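Local coordinates for protein yxeP (Bacillus subtilis, PDB 1YSJ), which probably catalyses the deacetylation of N-acetylcysteine to cysteine and acetate, as a dinuclear metal hydrolase of the M20 peptidase family in the breakdown of S-(2-succino)cysteine, at residues G180-P185 with G347-A352; A93-I98 with P155-A160; H124-A129 with M365-T370. The protein carries 1 engineered substitution. One frame throughout, in Å; residues are numbered along the deposited sequence.

Interaction 1: residues G180-P185 with G347-A352. With NI (nickel (II) ion), chain C.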
ATOM      1  N   GLY A 180      34.803 -12.084  17.475  1.00 45.06           N
ATOM      2  CA  GLY A 180      33.521 -12.764  17.453  1.00 45.60           C
ATOM      3  C   GLY A 180      33.441 -13.786  16.344  1.00 45.79           C
ATOM      4  O   GLY A 180      34.316 -13.861  15.482  1.00 46.21           O
HETATM    5  N   MSE A 181      32.387 -14.585  16.378  1.00 46.40           N
HETATM    6  CA  MSE A 181      32.165 -15.571  15.348  1.00 49.74           C
HETATM    7  C   MSE A 181      30.705 -15.582  14.951  1.00 46.26           C
HETATM    8  O   MSE A 181      29.836 -15.124  15.698  1.00 43.29           O
HETATM    9  CB  MSE A 181      32.573 -16.964  15.839  1.00 48.57           C
HETATM   10  CG  MSE A 181      31.408 -17.833  16.299  1.00 53.34           C
HETATM   11 SE   MSE A 181      31.955 -19.457  17.191  1.00 63.58          SE
HETATM   12  CE  MSE A 181      31.940 -18.802  18.973  1.00 59.56           C
ATOM     13  N   HIS A 182      30.448 -16.103  13.759  1.00 44.94           N
ATOM     14  CA  HIS A 182      29.136 -16.624  13.459  1.00 44.03           C
ATOM     15  C   HIS A 182      29.283 -17.990  12.811  1.00 43.88           C
ATOM     16  O   HIS A 182      30.130 -18.183  11.935  1.00 43.51           O
ATOM     17  CB  HIS A 182      28.330 -15.686  12.570  1.00 44.35           C
ATOM     18  CG  HIS A 182      26.853 -15.827  12.759  1.00 46.43           C
ATOM     19  ND1 HIS A 182      26.149 -16.927  12.318  1.00 42.97           N
ATOM     20  CD2 HIS A 182      25.954 -15.023  13.373  1.00 42.77           C
ATOM     21  CE1 HIS A 182      24.876 -16.790  12.643  1.00 44.08           C
ATOM     22  NE2 HIS A 182      24.731 -15.643  13.284  1.00 46.16           N
ATOM     23  N   ASN A 183      28.464 -18.936  13.262  1.00 42.08           N
ATOM     24  CA  ASN A 183      28.408 -20.254  12.649  1.00 42.73           C
ATOM     25  C   ASN A 183      28.082 -20.112  11.167  1.00 41.26           C
ATOM     26  O   ASN A 183      27.311 -19.234  10.774  1.00 41.89           O
ATOM     27  CB  ASN A 183      27.381 -21.146  13.361  1.00 42.74           C
ATOM     28  CG  ASN A 183      25.948 -20.720  13.093  1.00 43.06           C
ATOM     29  OD1 ASN A 183      25.348 -21.107  12.090  1.00 41.18           O
ATOM     30  ND2 ASN A 183      25.396 -19.918  13.987  1.00 47.42           N
ATOM     31  N   LYS A 184      28.693 -20.961  10.352  1.00 41.87           N
ATOM     32  CA  LYS A 184      28.478 -20.938   8.918  1.00 41.17           C
ATOM     33  C   LYS A 184      28.153 -22.358   8.462  1.00 41.62           C
ATOM     34  O   LYS A 184      29.057 -23.182   8.309  1.00 43.34           O
ATOM     35  CB  LYS A 184      29.712 -20.383   8.201  1.00 41.21           C
ATOM     36  CG  LYS A 184      29.443 -19.772   6.823  1.00 42.23           C
ATOM     37  CD  LYS A 184      28.741 -18.419   6.943  1.00 46.47           C
ATOM     38  CE  LYS A 184      28.757 -17.646   5.632  1.00 42.85           C
ATOM     39  NZ  LYS A 184      27.801 -18.189   4.645  1.00 51.59           N
ATOM     40  N   PRO A 185      26.853 -22.652   8.268  1.00 42.25           N
ATOM     41  CA  PRO A 185      26.374 -24.008   7.952  1.00 42.46           C
ATOM     42  C   PRO A 185      26.976 -24.629   6.692  1.00 42.85           C
ATOM     43  O   PRO A 185      27.073 -25.856   6.607  1.00 42.45           O
ATOM     44  CB  PRO A 185      24.854 -23.826   7.792  1.00 42.49           C
ATOM     45  CG  PRO A 185      24.640 -22.351   7.632  1.00 43.17           C
ATOM     46  CD  PRO A 185      25.741 -21.687   8.374  1.00 41.47           C
ATOM     47  N   GLY A 347      23.590 -10.298   5.110  1.00 49.69           N
ATOM     48  CA  GLY A 347      22.981  -9.984   6.399  1.00 50.45           C
ATOM     49  C   GLY A 347      23.775  -8.970   7.203  1.00 50.33           C
ATOM     50  O   GLY A 347      24.932  -8.690   6.900  1.00 50.29           O
ATOM     51  N   GLY A 348      23.140  -8.418   8.231  1.00 51.10           N
ATOM     52  CA  GLY A 348      23.771  -7.445   9.113  1.00 49.94           C
ATOM     53  C   GLY A 348      23.963  -8.021  10.500  1.00 50.18           C
ATOM     54  O   GLY A 348      23.141  -8.805  10.977  1.00 51.75           O
ATOM     55  N   GLU A 349      25.059  -7.640  11.144  1.00 48.81           N
ATOM     56  CA  GLU A 349      25.369  -8.117  12.482  1.00 47.30           C
ATOM     57  C   GLU A 349      25.717  -6.909  13.342  1.00 45.99           C
ATOM     58  O   GLU A 349      26.475  -6.040  12.913  1.00 45.67           O
ATOM     59  CB  GLU A 349      26.535  -9.106  12.428  1.00 45.85           C
ATOM     60  CG  GLU A 349      26.271 -10.449  13.124  1.00 47.01           C
ATOM     61  CD  GLU A 349      26.435 -10.402  14.642  1.00 54.44           C
ATOM     62  OE1 GLU A 349      26.362 -11.477  15.279  1.00 59.43           O
ATOM     63  OE2 GLU A 349      26.635  -9.304  15.206  1.00 53.37           O
ATOM     64  N   ASP A 350      25.162  -6.842  14.551  1.00 45.48           N
ATOM     65  CA  ASP A 350      25.405  -5.673  15.399  1.00 44.31           C
ATOM     66  C   ASP A 350      26.799  -5.659  16.036  1.00 43.69           C
ATOM     67  O   ASP A 350      27.188  -4.675  16.664  1.00 42.77           O
ATOM     68  CB  ASP A 350      24.257  -5.402  16.392  1.00 44.86           C
ATOM     69  CG  ASP A 350      24.207  -6.370  17.564  1.00 46.86           C
ATOM     70  OD1 ASP A 350      24.863  -7.437  17.563  1.00 51.36           O
ATOM     71  OD2 ASP A 350      23.472  -6.041  18.516  1.00 51.94           O
ATOM     72  N   PHE A 351      27.555  -6.735  15.813  1.00 41.92           N
ATOM     73  CA  PHE A 351      28.983  -6.773  16.122  1.00 42.48           C
ATOM     74  C   PHE A 351      29.717  -5.619  15.426  1.00 43.37           C
ATOM     75  O   PHE A 351      30.731  -5.130  15.929  1.00 42.94           O
ATOM     76  CB  PHE A 351      29.585  -8.126  15.709  1.00 41.86           C
ATOM     77  CG  PHE A 351      31.039  -8.285  16.066  1.00 39.99           C
ATOM     78  CD1 PHE A 351      31.414  -8.724  17.328  1.00 37.64           C
ATOM     79  CD2 PHE A 351      32.036  -7.998  15.132  1.00 41.86           C
ATOM     80  CE1 PHE A 351      32.763  -8.873  17.663  1.00 36.11           C
ATOM     81  CE2 PHE A 351      33.392  -8.142  15.461  1.00 37.02           C
ATOM     82  CZ  PHE A 351      33.751  -8.580  16.729  1.00 35.26           C
ATOM     83  N   ALA A 352      29.187  -5.189  14.279  1.00 43.58           N
ATOM     84  CA  ALA A 352      29.739  -4.068  13.501  1.00 43.05           C
ATOM     85  C   ALA A 352      29.794  -2.763  14.293  1.00 43.42           C
ATOM     86  O   ALA A 352      30.691  -1.945  14.091  1.00 42.41           O
ATOM     87  CB  ALA A 352      28.943  -3.872  12.228  1.00 42.71           C
TER
HETATM   88 NI    NI C 381      22.981 -14.933  14.407  1.00 35.06          NI
HETATM   89  O   HOH W   1      22.273 -13.439  13.507  1.00 39.70           O
HETATM   90  O   HOH W   2      24.326 -13.311  15.264  0.50 29.47           O
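Phe-351 and Gly-180 illustrate how a bare stretch of backbone lets an aromatic ring settle against a strand. In this van der Waals part the ring comes in obliquely, with Phe-351 CZ 3.7 Å from Gly-180 N and Phe-351 CE1 4.0 Å from Gly-180 CA. With CG anti to the backbone N (chi1 -177°), the phenyl group reaches from 347-352 to the strand, where a beta carbon on Gly-180 would collide with CE1.

The polar part gathers at a nickel ion, one half of the dinuclear metal site of the M20 peptidases. Glu-349 OE1 lies beside the edge of the His-182 imidazole, 4.0 Å from His-182 CD2, and the carboxylate is turned 82° against the ring. His-182 NE2 binds nickel at 2.2 Å; His-124, two waters and Cys-122, a ligand of both ions, complete the site. Water 2 lies in the ring plane and comes within 2.7 Å of Glu-349 OE1.

Hydrogen bonds within each segment hold these groups. His-182 ND1 donates to a lone pair of Asn-183 O at 3.0 Å, nearly straight at 178°; together with the metal bond this holds the rotation of the imidazole. Glu-349 OE2 accepts from Phe-351 N at 2.8 Å, a capping bond at the turn into the short helix, and also takes a salt bridge from Arg-95.

Strand 175-184 runs through the middle of the mixed sheet, paired with strand 360-366, whose Phe-362 touches both His-182 and Glu-349, while helix 124-139 packs on Met-181 and strand 306-320 meets Glu-349.

Interaction 2: residues A93-I98 with P155-A160; sequences AIRADI and PAEEIA. With NI (nickel (II) ion), chain D.
Glu-157 wedges its side chain against Arg-95 and Asp-97, forming a second shell beside the metal site. Its CB packs 3.7 Å from Asp-97 CB, the two side chains lying alongside and pointing the same way. The next atom, CG, turned to the far side from the backbone N (chi1 -172°), enters the notch between Arg-95 NH2, at 3.4 Å, and Asp-97 OD2, at 3.5 Å. A bend at chi2 (-79°) then swings the carboxylate toward the nickel pair, its plane 83° from that of the guanidinium. At the tip, Glu-157 OE1 lies 4.1 Å from Asp-97 OD2, a close approach of two acidic groups, and accepts a hydrogen bond from water 1 at 2.7 Å. That water bridges the two nickel ions, and the neighbouring Glu-158 grips the second ion through both OE1 and OE2.

With an alanine in place of Glu-157, water 1 would probably lose this acceptor and a gap would open beside Arg-95 NH2 and Asp-97 OD2. Arg-95 NH2 also makes salt bridges to Glu-349 and Asp-350, and Asp-97 OD1 is bonded to His-127.

At the other end of the contact, Ile-98 CG1 rests 3.9 Å from Pro-155 CA. The end of strand 91-97 is thus joined to the loop after strand 148-154, its parallel neighbour, with helix 52-64 packed on Ile-98 and His-124 of helix 124-139 against Glu-157.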
ATOM      1  N   ALA A  93      38.455  -8.340  24.023  1.00 41.40           N
ATOM      2  CA  ALA A  93      37.122  -8.856  24.265  1.00 41.99           C
ATOM      3  C   ALA A  93      36.761  -9.974  23.301  1.00 43.03           C
ATOM      4  O   ALA A  93      37.206  -9.985  22.156  1.00 44.91           O
ATOM      5  CB  ALA A  93      36.090  -7.727  24.204  1.00 41.29           C
ATOM      6  N   ILE A  94      35.970 -10.924  23.790  1.00 42.72           N
ATOM      7  CA  ILE A  94      35.433 -11.998  22.964  1.00 44.38           C
ATOM      8  C   ILE A  94      33.911 -12.038  23.143  1.00 44.01           C
ATOM      9  O   ILE A  94      33.401 -12.098  24.264  1.00 44.64           O
ATOM     10  CB  ILE A  94      36.075 -13.370  23.288  1.00 44.33           C
ATOM     11  CG1 ILE A  94      37.582 -13.335  23.006  1.00 43.04           C
ATOM     12  CG2 ILE A  94      35.407 -14.477  22.466  1.00 45.68           C
ATOM     13  CD1 ILE A  94      38.341 -14.571  23.488  1.00 45.69           C
ATOM     14  N   ARG A  95      33.196 -12.000  22.030  1.00 42.74           N
ATOM     15  CA  ARG A  95      31.765 -11.783  22.063  1.00 42.68           C
ATOM     16  C   ARG A  95      30.969 -12.985  21.564  1.00 42.53           C
ATOM     17  O   ARG A  95      31.305 -13.584  20.541  1.00 44.22           O
ATOM     18  CB  ARG A  95      31.427 -10.519  21.263  1.00 41.00           C
ATOM     19  CG  ARG A  95      29.949 -10.155  21.179  1.00 40.78           C
ATOM     20  CD  ARG A  95      29.265 -10.876  20.021  1.00 37.57           C
ATOM     21  NE  ARG A  95      28.151 -10.096  19.505  1.00 44.40           N
ATOM     22  CZ  ARG A  95      27.595 -10.279  18.312  1.00 45.64           C
ATOM     23  NH1 ARG A  95      28.040 -11.232  17.501  1.00 42.53           N
ATOM     24  NH2 ARG A  95      26.594  -9.499  17.932  1.00 43.92           N
ATOM     25  N   ALA A  96      29.915 -13.321  22.306  1.00 42.31           N
ATOM     26  CA  ALA A  96      28.881 -14.259  21.856  1.00 43.35           C
ATOM     27  C   ALA A  96      27.496 -13.626  22.013  1.00 43.39           C
ATOM     28  O   ALA A  96      27.267 -12.841  22.932  1.00 44.62           O
ATOM     29  CB  ALA A  96      28.959 -15.564  22.644  1.00 41.70           C
ATOM     30  N   ASP A  97      26.580 -13.964  21.111  1.00 44.71           N
ATOM     31  CA  ASP A  97      25.183 -13.512  21.198  1.00 46.40           C
ATOM     32  C   ASP A  97      24.295 -14.591  21.813  1.00 45.15           C
ATOM     33  O   ASP A  97      24.499 -15.776  21.564  1.00 46.40           O
ATOM     34  CB  ASP A  97      24.649 -13.073  19.827  1.00 47.79           C
ATOM     35  CG  ASP A  97      25.207 -13.902  18.674  1.00 53.20           C
ATOM     36  OD1 ASP A  97      25.721 -15.021  18.901  1.00 58.89           O
ATOM     37  OD2 ASP A  97      25.130 -13.419  17.526  1.00 59.35           O
ATOM     38  N   ILE A  98      23.318 -14.185  22.624  1.00 44.65           N
ATOM     39  CA  ILE A  98      22.565 -15.154  23.442  1.00 43.29           C
ATOM     40  C   ILE A  98      21.057 -15.294  23.143  1.00 44.77           C
ATOM     41  O   ILE A  98      20.385 -16.123  23.757  1.00 44.97           O
ATOM     42  CB  ILE A  98      22.783 -14.908  24.972  1.00 44.45           C
ATOM     43  CG1 ILE A  98      22.126 -13.595  25.436  1.00 43.27           C
ATOM     44  CG2 ILE A  98      24.270 -14.933  25.312  1.00 42.39           C
ATOM     45  CD1 ILE A  98      22.071 -13.420  26.956  1.00 40.41           C
ATOM     46  N   PRO A 155      22.903  -9.653  24.700  1.00 45.57           N
ATOM     47  CA  PRO A 155      21.496  -9.878  24.369  1.00 45.91           C
ATOM     48  C   PRO A 155      21.138  -9.199  23.053  1.00 44.69           C
ATOM     49  O   PRO A 155      21.898  -8.364  22.573  1.00 44.81           O
ATOM     50  CB  PRO A 155      20.762  -9.180  25.516  1.00 45.07           C
ATOM     51  CG  PRO A 155      21.670  -8.054  25.900  1.00 44.31           C
ATOM     52  CD  PRO A 155      23.076  -8.551  25.670  1.00 44.16           C
ATOM     53  N   ALA A 156      20.002  -9.581  22.471  1.00 43.86           N
ATOM     54  CA  ALA A 156      19.342  -8.786  21.428  1.00 44.70           C
ATOM     55  C   ALA A 156      20.160  -8.505  20.150  1.00 45.24           C
ATOM     56  O   ALA A 156      20.129  -7.386  19.619  1.00 44.58           O
ATOM     57  CB  ALA A 156      18.814  -7.470  22.029  1.00 42.78           C
ATOM     58  N   GLU A 157      20.885  -9.510  19.661  1.00 45.14           N
ATOM     59  CA  GLU A 157      21.566  -9.384  18.370  1.00 46.23           C
ATOM     60  C   GLU A 157      20.539  -9.348  17.239  1.00 47.57           C
ATOM     61  O   GLU A 157      20.675  -8.580  16.282  1.00 48.20           O
ATOM     62  CB  GLU A 157      22.554 -10.532  18.153  1.00 46.86           C
ATOM     63  CG  GLU A 157      23.455 -10.394  16.917  1.00 50.66           C
ATOM     64  CD  GLU A 157      22.768 -10.778  15.603  1.00 58.88           C
ATOM     65  OE1 GLU A 157      21.930 -11.710  15.596  1.00 53.92           O
ATOM     66  OE2 GLU A 157      23.075 -10.147  14.570  1.00 60.99           O
ATOM     67  N   GLU A 158      19.502 -10.172  17.366  1.00 47.32           N
ATOM     68  CA  GLU A 158      18.520 -10.338  16.300  1.00 48.07           C
ATOM     69  C   GLU A 158      17.730  -9.069  15.987  1.00 47.96           C
ATOM     70  O   GLU A 158      17.202  -8.925  14.887  1.00 47.93           O
ATOM     71  CB  GLU A 158      17.582 -11.515  16.595  1.00 48.11           C
ATOM     72  CG  GLU A 158      18.292 -12.871  16.706  1.00 45.39           C
ATOM     73  CD  GLU A 158      18.853 -13.379  15.378  1.00 46.87           C
ATOM     74  OE1 GLU A 158      18.643 -12.749  14.317  1.00 43.05           O
ATOM     75  OE2 GLU A 158      19.514 -14.434  15.390  1.00 49.68           O
ATOM     76  N   ILE A 159      17.657  -8.150  16.945  1.00 48.60           N
ATOM     77  CA  ILE A 159      16.974  -6.873  16.710  1.00 47.35           C
ATOM     78  C   ILE A 159      17.962  -5.710  16.650  1.00 46.44           C
ATOM     79  O   ILE A 159      17.563  -4.542  16.650  1.00 46.94           O
ATOM     80  CB  ILE A 159      15.845  -6.612  17.738  1.00 47.20           C
ATOM     81  CG1 ILE A 159      16.391  -6.659  19.174  1.00 46.93           C
ATOM     82  CG2 ILE A 159      14.703  -7.609  17.523  1.00 48.35           C
ATOM     83  CD1 ILE A 159      15.490  -6.009  20.206  1.00 44.68           C
ATOM     84  N   ALA A 160      19.249  -6.054  16.590  1.00 46.79           N
ATOM     85  CA  ALA A 160      20.353  -5.096  16.443  1.00 46.65           C
ATOM     86  C   ALA A 160      20.377  -4.030  17.537  1.00 46.33           C
ATOM     87  O   ALA A 160      20.696  -2.862  17.276  1.00 45.21           O
ATOM     88  CB  ALA A 160      20.330  -4.451  15.043  1.00 47.28           C
TER
HETATM   89 NI    NI D 382      19.994 -14.294  13.049  1.00 42.62          NI
HETATM   90  O   HOH W   1      22.273 -13.439  13.507  1.00 39.70           O
HETATM   91  O   HOH W   3      20.921 -13.243  11.175  1.00 49.38           O

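Interaction 3: residues H124-A129 with M365-T370. With NI (nickel (II) ion), chain C.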
ATOM      1  N   HIS A 124      22.909 -19.332  18.107  1.00 43.55           N
ATOM      2  CA  HIS A 124      23.434 -18.495  19.190  1.00 43.33           C
ATOM      3  C   HIS A 124      23.659 -19.287  20.475  1.00 44.38           C
ATOM      4  O   HIS A 124      24.492 -18.912  21.314  1.00 44.44           O
ATOM      5  CB  HIS A 124      22.508 -17.305  19.439  1.00 41.57           C
ATOM      6  CG  HIS A 124      22.446 -16.337  18.296  1.00 42.83           C
ATOM      7  ND1 HIS A 124      21.870 -15.090  18.409  1.00 45.04           N
ATOM      8  CD2 HIS A 124      22.898 -16.430  17.021  1.00 39.59           C
ATOM      9  CE1 HIS A 124      21.955 -14.462  17.249  1.00 43.12           C
ATOM     10  NE2 HIS A 124      22.576 -15.252  16.391  1.00 38.76           N
ATOM     11  N   ASP A 125      22.904 -20.374  20.627  1.00 43.66           N
ATOM     12  CA  ASP A 125      23.152 -21.345  21.678  1.00 43.57           C
ATOM     13  C   ASP A 125      24.565 -21.932  21.517  1.00 44.10           C
ATOM     14  O   ASP A 125      25.329 -21.989  22.484  1.00 42.49           O
ATOM     15  CB  ASP A 125      22.071 -22.446  21.683  1.00 44.01           C
ATOM     16  CG  ASP A 125      21.884 -23.114  20.321  1.00 47.34           C
ATOM     17  OD1 ASP A 125      22.133 -22.473  19.277  1.00 44.91           O
ATOM     18  OD2 ASP A 125      21.467 -24.292  20.293  1.00 48.69           O
ATOM     19  N   PHE A 126      24.901 -22.332  20.286  1.00 43.18           N
ATOM     20  CA  PHE A 126      26.255 -22.760  19.923  1.00 43.36           C
ATOM     21  C   PHE A 126      27.334 -21.707  20.203  1.00 42.80           C
ATOM     22  O   PHE A 126      28.361 -22.030  20.801  1.00 43.62           O
ATOM     23  CB  PHE A 126      26.309 -23.218  18.459  1.00 43.15           C
ATOM     24  CG  PHE A 126      27.705 -23.317  17.895  1.00 44.09           C
ATOM     25  CD1 PHE A 126      28.536 -24.381  18.232  1.00 42.35           C
ATOM     26  CD2 PHE A 126      28.182 -22.347  17.015  1.00 49.46           C
ATOM     27  CE1 PHE A 126      29.824 -24.473  17.714  1.00 42.60           C
ATOM     28  CE2 PHE A 126      29.471 -22.429  16.488  1.00 47.79           C
ATOM     29  CZ  PHE A 126      30.294 -23.495  16.839  1.00 45.70           C
ATOM     30  N   HIS A 127      27.111 -20.464  19.771  1.00 41.65           N
ATOM     31  CA  HIS A 127      28.075 -19.384  20.016  1.00 42.00           C
ATOM     32  C   HIS A 127      28.350 -19.226  21.504  1.00 43.13           C
ATOM     33  O   HIS A 127      29.510 -19.137  21.916  1.00 42.93           O
ATOM     34  CB  HIS A 127      27.600 -18.040  19.449  1.00 41.66           C
ATOM     35  CG  HIS A 127      27.351 -18.053  17.974  1.00 42.40           C
ATOM     36  ND1 HIS A 127      26.462 -17.193  17.366  1.00 41.46           N
ATOM     37  CD2 HIS A 127      27.859 -18.829  16.988  1.00 40.56           C
ATOM     38  CE1 HIS A 127      26.441 -17.433  16.067  1.00 42.90           C
ATOM     39  NE2 HIS A 127      27.275 -18.425  15.814  1.00 41.17           N
ATOM     40  N   THR A 128      27.272 -19.202  22.293  1.00 42.38           N
ATOM     41  CA  THR A 128      27.344 -19.043  23.744  1.00 42.45           C
ATOM     42  C   THR A 128      28.131 -20.169  24.413  1.00 42.54           C
ATOM     43  O   THR A 128      29.093 -19.903  25.137  1.00 44.14           O
ATOM     44  CB  THR A 128      25.924 -18.910  24.365  1.00 44.00           C
ATOM     45  OG1 THR A 128      25.315 -17.700  23.889  1.00 43.55           O
ATOM     46  CG2 THR A 128      25.978 -18.885  25.893  1.00 40.85           C
ATOM     47  N   ALA A 129      27.734 -21.414  24.159  1.00 42.11           N
ATOM     48  CA  ALA A 129      28.414 -22.579  24.736  1.00 43.42           C
ATOM     49  C   ALA A 129      29.902 -22.644  24.364  1.00 42.94           C
ATOM     50  O   ALA A 129      30.734 -22.953  25.215  1.00 43.40           O
ATOM     51  CB  ALA A 129      27.706 -23.865  24.351  1.00 42.67           C
HETATM   52  N   MSE A 365      32.523 -19.647  11.582  1.00 42.99           N
HETATM   53  CA  MSE A 365      32.819 -20.940  12.183  1.00 43.43           C
HETATM   54  C   MSE A 365      32.070 -22.035  11.421  1.00 43.43           C
HETATM   55  O   MSE A 365      30.839 -22.099  11.469  1.00 43.65           O
HETATM   56  CB  MSE A 365      32.428 -20.939  13.665  1.00 45.05           C
HETATM   57  CG  MSE A 365      32.883 -22.169  14.467  1.00 46.34           C
HETATM   58 SE   MSE A 365      34.824 -22.493  14.465  1.00 55.83          SE
HETATM   59  CE  MSE A 365      35.475 -20.733  15.133  1.00 43.06           C
ATOM     60  N   GLY A 366      32.810 -22.881  10.709  1.00 42.03           N
ATOM     61  CA  GLY A 366      32.216 -24.004   9.985  1.00 41.29           C
ATOM     62  C   GLY A 366      31.455 -24.922  10.922  1.00 42.37           C
ATOM     63  O   GLY A 366      31.976 -25.316  11.966  1.00 41.94           O
ATOM     64  N   THR A 367      30.215 -25.248  10.567  1.00 42.88           N
ATOM     65  CA  THR A 367      29.381 -26.105  11.418  1.00 44.76           C
ATOM     66  C   THR A 367      28.678 -27.232  10.668  1.00 44.58           C
ATOM     67  O   THR A 367      27.882 -27.956  11.257  1.00 46.20           O
ATOM     68  CB  THR A 367      28.319 -25.301  12.218  1.00 44.84           C
ATOM     69  OG1 THR A 367      27.590 -24.444  11.330  1.00 47.77           O
ATOM     70  CG2 THR A 367      28.974 -24.469  13.324  1.00 40.56           C
ATOM     71  N   ASN A 368      28.972 -27.377   9.376  1.00 45.01           N
ATOM     72  CA  ASN A 368      28.410 -28.455   8.563  1.00 44.41           C
ATOM     73  C   ASN A 368      26.900 -28.619   8.794  1.00 44.90           C
ATOM     74  O   ASN A 368      26.434 -29.671   9.242  1.00 45.22           O
ATOM     75  CB  ASN A 368      29.179 -29.764   8.822  1.00 43.82           C
ATOM     76  CG  ASN A 368      28.634 -30.950   8.030  1.00 44.32           C
ATOM     77  OD1 ASN A 368      28.444 -32.035   8.584  1.00 40.03           O
ATOM     78  ND2 ASN A 368      28.380 -30.748   6.736  1.00 42.37           N
ATOM     79  N   GLY A 369      26.153 -27.556   8.499  1.00 44.97           N
ATOM     80  CA  GLY A 369      24.700 -27.536   8.669  1.00 46.17           C
ATOM     81  C   GLY A 369      23.943 -28.034   7.453  1.00 47.86           C
ATOM     82  O   GLY A 369      24.545 -28.466   6.468  1.00 48.35           O
ATOM     83  N   THR A 370      22.614 -27.970   7.527  1.00 49.83           N
ATOM     84  CA  THR A 370      21.736 -28.465   6.458  1.00 51.36           C
ATOM     85  C   THR A 370      20.877 -27.350   5.872  1.00 51.99           C
ATOM     86  O   THR A 370      20.532 -27.375   4.688  1.00 53.09           O
ATOM     87  CB  THR A 370      20.788 -29.574   6.965  1.00 51.66           C
ATOM     88  OG1 THR A 370      20.089 -29.106   8.129  1.00 54.13           O
ATOM     89  CG2 THR A 370      21.565 -30.843   7.298  1.00 47.17           C
TER
HETATM   90 NI    NI C 381      22.981 -14.933  14.407  1.00 35.06          NI
HETATM   91  O   HOH W   1      22.273 -13.439  13.507  1.00 39.70           O
HETATM   92  O   HOH W   2      24.326 -13.311  15.264  0.50 29.47           O
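Over one face of the Phe-126 ring lies Thr-367, and at its edge Met-365, so that one aromatic side chain joins a helix to the end of a strand and the loop that follows it. Its CG stands opposite the backbone N (chi1 164°), which carries the phenyl group off helix 124-139 toward the end of strand 360-366.

Thr-367 approaches from the opposite direction with its methyl leading. CG2 sits 4.2 Å from the centroid of the Phe-126 ring and 28° off the normal, a CH-pi contact displaced toward the CE2-CZ bond, where Thr-367 CG2 is 3.8 Å from Phe-126 CE2. Met-365, a selenomethionine, crosses the phenyl group at about a right angle and touches it with CG, 3.8 Å from Phe-126 CZ and in the ring plane. An extended first torsion (chi1 -171°) brings that CG to the ring; bends at the next two torsions then lead the selenium away.

On the same helical turn the polar groups are tied separately. His-124 NE2 binds nickel at 2.0 Å, while its ND1 is bonded to Asp-99. Thr-128 N and Thr-128 OG1 both donate to His-124 O, each at 3.0 Å and from opposite faces of the carbonyl plane, which anchors the turn carrying the ligand.

Helix 384-402 adds Leu-385 against Phe-126 and Val-387 against Met-365. The chemistry across the contact is therefore apolar: it depends on shape and dispersion, with the CH-pi touch as its one directional element, while the coordinating histidine is held by polar bonds on the metal-facing part of the helix.

Overall arrangement
From the N terminus, strand 91-97 supplies the first half of interaction 2, and helix 124-139 opens interaction 3 before 155-160 returns to close interaction 2, so these two loops cross. Interaction 1 begins only afterwards, on strand 175-184. Its long loop takes in the whole four-stranded antiparallel sheet before 347-352 comes back to the metal site, and it lies wholly within the still larger loop that 365-370 finally completes. Interactions 1 and 2 are thus in series. With the start of helix 124-139 they surround the two nickel ions and share water 1, while the packing of interaction 3 ties that helix to the end of strand 360-366, farther from the ions.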